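Soluble KIT ligand (Mus musculus, PDB 2O27) binds the receptor tyrosine kinase KIT as a non-covalent homodimer, bringing two receptors together for autophosphorylation and so helping regulate cell survival, proliferation and haematopoiesis. Local coordinates at residues Thr55-Leu58 with Asp59-Asn63; Ile74-Leu77 with Gly78-Asp82; Leu37-His40 with Cys41-Asp45; Leu28-Val31 with Ala32-Val36. One frame throughout, in Å; residues are numbered along the deposited sequence.

Interaction 1: residues Thr55-Leu58 with Asp59-Asn63; sequences TTLL and DKFSN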
# COMPACT_ATOMS: atom_id res chain seq x y z
N THR A 55 1.86 -5.08 -13.71
CA THR A 55 1.17 -6.36 -13.62
C THR A 55 1.23 -6.87 -12.18
O THR A 55 0.21 -7.22 -11.59
CB THR A 55 1.82 -7.40 -14.55
OG1 THR A 55 1.47 -7.09 -15.90
CG2 THR A 55 1.35 -8.82 -14.21
N THR A 56 2.44 -6.91 -11.63
CA THR A 56 2.67 -7.36 -10.27
C THR A 56 1.91 -6.49 -9.26
O THR A 56 1.28 -7.00 -8.34
CB THR A 56 4.20 -7.35 -9.97
OG1 THR A 56 4.83 -8.44 -10.66
CG2 THR A 56 4.47 -7.46 -8.48
N LEU A 57 1.96 -5.16 -9.45
CA LEU A 57 1.28 -4.22 -8.55
C LEU A 57 -0.23 -4.44 -8.53
O LEU A 57 -0.84 -4.49 -7.46
CB LEU A 57 1.54 -2.77 -8.97
CG LEU A 57 1.92 -1.66 -7.98
CD1 LEU A 57 1.21 -0.36 -8.42
CD2 LEU A 57 1.57 -2.00 -6.53
N LEU A 58 -0.83 -4.55 -9.72
CA LEU A 58 -2.27 -4.74 -9.86
C LEU A 58 -2.81 -5.93 -9.07
O LEU A 58 -3.85 -5.85 -8.42
CB LEU A 58 -2.66 -4.91 -11.33
CG LEU A 58 -4.18 -5.01 -11.56
CD1 LEU A 58 -4.82 -3.67 -11.25
CD2 LEU A 58 -4.48 -5.44 -13.00
N ASP A 59 -2.09 -7.04 -9.13
CA ASP A 59 -2.49 -8.26 -8.44
C ASP A 59 -2.50 -8.08 -6.91
O ASP A 59 -2.88 -8.99 -6.18
CB ASP A 59 -1.53 -9.37 -8.86
CG ASP A 59 -1.72 -10.65 -8.06
OD1 ASP A 59 -0.85 -10.96 -7.22
OD2 ASP A 59 -2.74 -11.33 -8.27
N LYS A 60 -2.10 -6.90 -6.44
CA LYS A 60 -2.09 -6.68 -5.01
C LYS A 60 -3.37 -6.01 -4.52
O LYS A 60 -3.55 -5.84 -3.33
CB LYS A 60 -0.86 -5.87 -4.60
CG LYS A 60 0.40 -6.73 -4.40
CD LYS A 60 0.88 -7.37 -5.68
CE LYS A 60 1.75 -8.62 -5.42
NZ LYS A 60 2.80 -8.38 -4.43
N PHE A 61 -4.26 -5.65 -5.43
CA PHE A 61 -5.48 -4.96 -5.03
C PHE A 61 -6.72 -5.67 -5.52
O PHE A 61 -6.64 -6.50 -6.43
CB PHE A 61 -5.49 -3.53 -5.59
CG PHE A 61 -4.33 -2.69 -5.14
CD1 PHE A 61 -3.08 -2.80 -5.77
CD2 PHE A 61 -4.44 -1.86 -4.04
CE1 PHE A 61 -2.00 -2.08 -5.30
CE2 PHE A 61 -3.34 -1.13 -3.57
CZ PHE A 61 -2.13 -1.26 -4.21
N SER A 62 -7.86 -5.34 -4.91
CA SER A 62 -9.14 -5.90 -5.31
C SER A 62 -9.81 -4.85 -6.17
O SER A 62 -9.62 -3.65 -5.98
CB SER A 62 -10.03 -6.21 -4.09
OG SER A 62 -9.50 -7.29 -3.34
N ASN A 63 -10.64 -5.28 -7.10
CA ASN A 63 -11.29 -4.33 -7.97
C ASN A 63 -12.49 -3.68 -7.31
O ASN A 63 -13.59 -4.22 -7.35
CB ASN A 63 -11.71 -5.01 -9.27
CG ASN A 63 -12.36 -4.06 -10.25
OD1 ASN A 63 -12.79 -4.49 -11.32
ND2 ASN A 63 -12.44 -2.78 -9.91
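Leu58 and Phe61 bracket a type I beta turn in which Phe61 N donates to Leu58 O at 3.0 Å, bringing helix 43-58 to its end. The donor sits well above the plane of the Leu58 carbonyl, 48° out of it. Just before it, Asp59 N reaches back to Thr55 O in a weak helical i to i-4 bond of 3.4 Å. Lys60 N also points to Leu57 O at 2.9 Å, though the position of that nitrogen is less certain.

Among the side chains, Phe61 makes the apolar contact. Its CG lies beside the backbone N and anti to the carbonyl carbon (chi1 -59°), which folds the ring back against the last helical turn. There the ring presents its edge: CE1 meets Leu57 CD2 at 3.8 Å, with the methyl lying in the ring plane. The Leu57 carbonyl also faces this edge, its O 3.3 Å from Phe61 CD1, so the slightly positive C-H rim lies against a partly negative oxygen. A flat aromatic suits the site because its edge can serve a methyl and a carbonyl together. The path of the Lys60 side chain is less certain, but its NZ forms a salt bridge with Asp23 of the second subunit, so a long, charged chain is apt at this dimer-facing turn.

Around the contact, helix 70-91 packs against the apolar side of the turn, with Leu57 on Ile74, Leu58 on Tyr71 and Phe61 on Asn70, while Leu20 from a preceding loop touches Phe61.

Interaction 2: residues Ile74-Leu77 with Gly78-Asp82; sequences IDKL and GKIVD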
# COMPACT_ATOMS: atom_id res chain seq x y z
N ILE A 74 -4.54 1.79 -11.67
CA ILE A 74 -3.40 0.98 -12.07
C ILE A 74 -3.71 0.19 -13.34
O ILE A 74 -2.87 0.07 -14.25
CB ILE A 74 -3.03 -0.02 -10.94
CG1 ILE A 74 -2.47 0.74 -9.74
CG2 ILE A 74 -2.04 -1.07 -11.46
CD1 ILE A 74 -2.32 -0.13 -8.46
N ASP A 75 -4.91 -0.38 -13.40
CA ASP A 75 -5.32 -1.16 -14.55
C ASP A 75 -5.31 -0.28 -15.80
O ASP A 75 -4.91 -0.71 -16.88
CB ASP A 75 -6.73 -1.75 -14.35
CG ASP A 75 -7.18 -2.60 -15.54
OD1 ASP A 75 -8.24 -2.29 -16.10
OD2 ASP A 75 -6.49 -3.56 -15.91
N LYS A 76 -5.77 0.96 -15.65
CA LYS A 76 -5.80 1.91 -16.76
C LYS A 76 -4.37 2.23 -17.19
O LYS A 76 -4.09 2.27 -18.39
CB LYS A 76 -6.51 3.20 -16.32
CG LYS A 76 -6.33 4.38 -17.27
CD LYS A 76 -7.07 4.18 -18.59
CE LYS A 76 -6.80 5.32 -19.55
NZ LYS A 76 -7.09 6.65 -18.95
N LEU A 77 -3.49 2.44 -16.22
CA LEU A 77 -2.09 2.74 -16.51
C LEU A 77 -1.41 1.56 -17.19
O LEU A 77 -0.52 1.75 -18.02
CB LEU A 77 -1.34 3.10 -15.21
CG LEU A 77 -1.69 4.46 -14.59
CD1 LEU A 77 -0.88 4.70 -13.33
CD2 LEU A 77 -1.39 5.55 -15.59
N GLY A 78 -1.83 0.35 -16.86
CA GLY A 78 -1.24 -0.83 -17.46
C GLY A 78 -1.64 -0.96 -18.92
O GLY A 78 -0.86 -1.41 -19.75
N LYS A 79 -2.86 -0.57 -19.25
CA LYS A 79 -3.32 -0.65 -20.63
C LYS A 79 -2.59 0.39 -21.49
O LYS A 79 -2.24 0.11 -22.64
CB LYS A 79 -4.83 -0.43 -20.70
CG LYS A 79 -5.63 -1.53 -20.02
CD LYS A 79 -7.10 -1.43 -20.33
CE LYS A 79 -7.84 -2.65 -19.83
NZ LYS A 79 -9.29 -2.59 -20.18
N ILE A 80 -2.34 1.58 -20.93
CA ILE A 80 -1.64 2.65 -21.63
C ILE A 80 -0.26 2.13 -21.99
O ILE A 80 0.25 2.33 -23.08
CB ILE A 80 -1.44 3.91 -20.75
CG1 ILE A 80 -2.79 4.50 -20.33
CG2 ILE A 80 -0.59 4.95 -21.50
CD1 ILE A 80 -3.57 5.17 -21.44
N VAL A 81 0.35 1.44 -21.04
CA VAL A 81 1.68 0.88 -21.24
C VAL A 81 1.63 -0.27 -22.24
O VAL A 81 2.57 -0.47 -22.99
CB VAL A 81 2.28 0.43 -19.91
CG1 VAL A 81 3.66 -0.17 -20.11
CG2 VAL A 81 2.37 1.63 -19.01
N ASP A 82 0.53 -1.04 -22.25
CA ASP A 82 0.44 -2.12 -23.23
C ASP A 82 0.49 -1.49 -24.61
O ASP A 82 1.16 -2.00 -25.52
CB ASP A 82 -0.84 -2.94 -23.09
CG ASP A 82 -0.83 -3.86 -21.88
OD1 ASP A 82 0.25 -4.16 -21.35
OD2 ASP A 82 -1.93 -4.30 -21.46
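Asp75 O is gripped by two backbone N-H groups, taking a bond of 3.1 Å from Lys79 N and a weak one from Gly78 N. This is the alpha-helical repeat inside helix 70-91, part of the four-helix bundle of this short-chain helical cytokine. Lys76 O behaves alike, accepting from Ile80 N at 3.2 Å and only weakly from Lys79 N; Val81 N to Leu77 O follows Ile80 N to Lys76 O. The tightest of the bonds joins Gly78 N to Ile74 O at 2.8 Å, and Gly78 takes part in the contact through this backbone nitrogen.

The side chains sort by the face of the helix they occupy. Ile74, Leu77 and Val81 belong to the buried face: Ile74 and Val81 pack on helix 43-58, Leu77 and Val81 on helix 110-124, and aliphatic chains suit these buried positions between helices.

On the outer surface, the pairs are spaced four residues apart. Asp75 OD1 lies 3.8 Å from Lys79 CE, where the lysine chain, fully extended beyond CG, passes the carboxylate at a slant. Its NZ stays 4.2 Å from OD1, beyond a salt bridge, so any attraction between the two charges is probably a mild electrostatic one. Lys76 plays an apolar role with its methylenes: CG is anti to the backbone N (chi1 167°), and bends at the second and fourth torsions bring the end of the chain round toward Ile80. The delta methyl of that isoleucine, CD1, rests 3.7 Å from Lys76 CE.

Interaction 3: residues Leu37-His40 with Cys41-Asp45; sequences LPSH and CWLRD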
# COMPACT_ATOMS: atom_id res chain seq x y z
N LEU A 37 21.37 8.45 -20.51
CA LEU A 37 21.43 7.97 -21.88
C LEU A 37 20.34 8.49 -22.79
O LEU A 37 19.25 8.85 -22.34
CB LEU A 37 21.41 6.45 -21.89
CG LEU A 37 22.52 5.62 -22.52
CD1 LEU A 37 23.89 6.28 -22.39
CD2 LEU A 37 22.50 4.25 -21.83
N PRO A 38 20.63 8.58 -24.09
CA PRO A 38 19.56 9.06 -24.96
C PRO A 38 18.42 8.03 -25.00
O PRO A 38 18.65 6.81 -25.06
CB PRO A 38 20.27 9.26 -26.31
CG PRO A 38 21.59 8.49 -26.17
CD PRO A 38 21.94 8.68 -24.75
N SER A 39 17.20 8.54 -24.94
CA SER A 39 15.97 7.76 -24.92
C SER A 39 15.91 6.48 -25.76
O SER A 39 15.51 5.43 -25.25
CB SER A 39 14.80 8.69 -25.27
OG SER A 39 13.86 8.06 -26.09
N HIS A 40 16.30 6.55 -27.03
CA HIS A 40 16.24 5.36 -27.89
C HIS A 40 17.07 4.21 -27.34
O HIS A 40 16.95 3.08 -27.81
CB HIS A 40 16.74 5.67 -29.30
CG HIS A 40 18.24 5.73 -29.40
ND1 HIS A 40 18.95 6.88 -29.20
CD2 HIS A 40 19.15 4.75 -29.60
CE1 HIS A 40 20.25 6.61 -29.27
NE2 HIS A 40 20.39 5.32 -29.51
N CYS A 41 17.92 4.50 -26.37
CA CYS A 41 18.77 3.47 -25.76
C CYS A 41 18.04 2.68 -24.68
O CYS A 41 18.37 1.53 -24.43
CB CYS A 41 20.00 4.10 -25.11
SG CYS A 41 21.19 4.90 -26.23
N TRP A 42 17.06 3.30 -24.04
CA TRP A 42 16.40 2.62 -22.93
C TRP A 42 14.87 2.54 -22.91
O TRP A 42 14.33 1.72 -22.18
CB TRP A 42 16.88 3.27 -21.62
CG TRP A 42 16.69 4.76 -21.57
CD1 TRP A 42 17.62 5.72 -21.90
CD2 TRP A 42 15.50 5.47 -21.17
NE1 TRP A 42 17.08 6.98 -21.72
CE2 TRP A 42 15.78 6.85 -21.27
CE3 TRP A 42 14.23 5.06 -20.73
CZ2 TRP A 42 14.84 7.84 -20.95
CZ3 TRP A 42 13.29 6.05 -20.41
CH2 TRP A 42 13.60 7.42 -20.52
N LEU A 43 14.19 3.37 -23.69
CA LEU A 43 12.73 3.39 -23.66
C LEU A 43 12.01 2.06 -23.81
O LEU A 43 11.16 1.72 -22.98
CB LEU A 43 12.17 4.35 -24.71
CG LEU A 43 11.18 5.39 -24.19
CD1 LEU A 43 10.21 5.75 -25.30
CD2 LEU A 43 10.44 4.88 -22.98
N ARG A 44 12.33 1.32 -24.87
CA ARG A 44 11.69 0.05 -25.12
C ARG A 44 11.80 -0.90 -23.93
O ARG A 44 10.79 -1.50 -23.50
CB ARG A 44 12.29 -0.60 -26.37
CG ARG A 44 11.64 -1.91 -26.77
CD ARG A 44 12.54 -3.06 -26.40
NE ARG A 44 12.04 -4.38 -26.78
CZ ARG A 44 12.67 -5.51 -26.45
NH1 ARG A 44 13.79 -5.44 -25.74
NH2 ARG A 44 12.17 -6.69 -26.78
N ASP A 45 13.01 -1.05 -23.41
CA ASP A 45 13.21 -1.93 -22.27
C ASP A 45 12.47 -1.40 -21.05
O ASP A 45 11.82 -2.16 -20.35
CB ASP A 45 14.70 -2.06 -21.95
CG ASP A 45 15.44 -2.88 -22.98
OD1 ASP A 45 14.88 -3.87 -23.46
OD2 ASP A 45 16.60 -2.55 -23.29
O HOH W 1 14.67 2.23 -26.65
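Leu37 packs its CG 3.9 Å from Cys41 CB, while its CB approaches Trp42 CD1, forming the apolar centre of the turn that starts helix 43-58 of the four-helix bundle. Pro38 adds its ring, CG lying 3.6 Å from Cys41 SG, and the sulfur is joined to Cys136 in a disulfide that ties this turn to the C-terminal segment. Cys41 SG also sits over one face of the His40 ring, 3.8 Å from its centroid, offset toward the rim. His40 can lie there because its CG occupies the crowded position between backbone N and carbonyl carbon (chi1 78°).

Ser39 CA rests over the five-membered ring of Trp42 in a CH-pi contact, 3.9 Å from the centroid; the small serine side chain is consistent with so close an approach. At the indole's edge, NE1 donates to Leu37 O at 2.9 Å, the oxygen almost in the ring plane, which gives the one polar atom of this buried side chain a partner.

Trp42 is the N-cap residue. Ser39 O accepts from both Trp42 N and Leu43 N, the latter nearly straight at 170°. Further out, a water accepts from Arg44 N at 3.1 Å and donates weakly to His40 O.

Interaction 4: residues Leu28-Val31 with Ala32-Val36; sequences LNYV and AGMDV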
# COMPACT_ATOMS: atom_id res chain seq x y z
N LEU A 28 10.99 -2.80 -9.35
CA LEU A 28 11.19 -2.49 -10.77
C LEU A 28 12.62 -2.87 -11.21
O LEU A 28 13.60 -2.55 -10.53
CB LEU A 28 10.96 -0.99 -10.99
CG LEU A 28 11.24 -0.37 -12.36
CD1 LEU A 28 10.26 -0.89 -13.43
CD2 LEU A 28 11.13 1.15 -12.23
N ASN A 29 12.72 -3.59 -12.33
CA ASN A 29 14.02 -3.95 -12.87
C ASN A 29 14.35 -2.69 -13.67
O ASN A 29 13.87 -2.48 -14.78
CB ASN A 29 13.91 -5.19 -13.76
CG ASN A 29 13.36 -6.38 -12.99
OD1 ASN A 29 13.77 -6.63 -11.86
ND2 ASN A 29 12.44 -7.10 -13.60
N TYR A 30 15.13 -1.84 -13.03
CA TYR A 30 15.52 -0.55 -13.54
C TYR A 30 16.58 -0.69 -14.62
O TYR A 30 17.56 -1.42 -14.44
CB TYR A 30 16.02 0.30 -12.37
CG TYR A 30 16.28 1.76 -12.68
CD1 TYR A 30 15.23 2.68 -12.74
CD2 TYR A 30 17.58 2.22 -12.90
CE1 TYR A 30 15.48 4.03 -13.02
CE2 TYR A 30 17.84 3.55 -13.18
CZ TYR A 30 16.79 4.45 -13.23
OH TYR A 30 17.04 5.77 -13.49
N VAL A 31 16.37 -0.01 -15.74
CA VAL A 31 17.32 -0.05 -16.86
C VAL A 31 18.32 1.10 -16.68
O VAL A 31 18.00 2.26 -16.90
CB VAL A 31 16.57 0.12 -18.22
CG1 VAL A 31 17.57 0.26 -19.36
CG2 VAL A 31 15.64 -1.08 -18.46
N ALA A 32 19.53 0.74 -16.26
CA ALA A 32 20.60 1.71 -16.01
C ALA A 32 20.88 2.70 -17.14
O ALA A 32 20.92 2.33 -18.31
CB ALA A 32 21.89 0.97 -15.66
N GLY A 33 21.09 3.96 -16.78
CA GLY A 33 21.39 4.97 -17.78
C GLY A 33 20.15 5.68 -18.27
O GLY A 33 20.22 6.59 -19.09
N MET A 34 19.01 5.25 -17.76
CA MET A 34 17.76 5.87 -18.15
C MET A 34 17.79 7.35 -17.81
O MET A 34 17.11 8.16 -18.45
CB MET A 34 16.59 5.22 -17.44
CG MET A 34 15.34 6.05 -17.58
SD MET A 34 14.38 6.07 -16.08
CE MET A 34 12.84 6.69 -16.72
N ASP A 35 18.57 7.72 -16.81
CA ASP A 35 18.62 9.12 -16.42
C ASP A 35 19.63 9.97 -17.19
O ASP A 35 19.57 11.20 -17.12
CB ASP A 35 18.84 9.25 -14.90
CG ASP A 35 19.86 8.26 -14.35
OD1 ASP A 35 19.99 8.18 -13.11
OD2 ASP A 35 20.53 7.57 -15.14
N VAL A 36 20.51 9.34 -17.95
CA VAL A 36 21.51 10.09 -18.72
C VAL A 36 21.55 9.73 -20.21
O VAL A 36 21.72 10.59 -21.07
CB VAL A 36 22.94 9.87 -18.15
CG1 VAL A 36 22.99 10.33 -16.70
CG2 VAL A 36 23.34 8.42 -18.24
O HOH W 2 19.52 6.45 -11.45
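Tyr30 reaches across to Met34 and Asp35, and the course of its side chain can be followed outward from CB. With CG anti to the backbone N (chi1 -172°), the ring leaves the end of strand 26-30 and runs alongside the following turn. CD2 comes 4.2 Å from Ala32 N, which lies oblique to the ring. Across the ring, CE1 meets Met34 SD at 3.8 Å; the sulfur stands oblique to the ring, 55° off its normal, in a Met-aromatic contact. The two side chains cross nearly at right angles. Farther out, the hydroxyl OH lies 3.7 Å from the same sulfur and 3.8 Å from Asp35 OD1. A water 3.3 Å from OH lies near that carboxylate too, although its very short distance to OD1 makes the details doubtful.

The backbone brings these partners together through a type II beta turn from Val31 to Met34, closed by Met34 N donating to Val31 O at 3.3 Å, in the carbonyl plane. Gly33 suits the third position because its positive phi would push a CB against the preceding carbonyl oxygen. Methionine suits the next place, since its flexible thioether can lie beside the tyrosine while also packing on Trp42 and on Ile116 and Ser120 of helix 110-124.

Arg106, on the partner strand, makes a cation-pi contact with the Tyr30 ring. Tyrosine thus serves two chemistries at once: its ring takes a polarisable sulfur and a cation, while its hydroxyl, close to an exposed carboxylate and a water, remains at the polar margin.

How the interactions relate
The four contacts fall into two touching pairs on opposite sides of the chain's centre. Interactions 3 and 4 have centres about 9 Å apart and share a packing surface: Trp42 CE2 lies 3.4 Å from Met34 O, and Val31 CG2 touches Asp45 CB, so the turn after strand 26-30 packs on the start of helix 43-58. Interactions 1 and 2, about 12 Å apart between centres, meet where Ile74 CD1 lies 3.5 Å from Leu57 CD1 and also touches Phe61. Helix 43-58 thus runs from interaction 3 to interaction 1, whose centres are about 27 Å apart. Of the four, interaction 1 alone meets the second subunit.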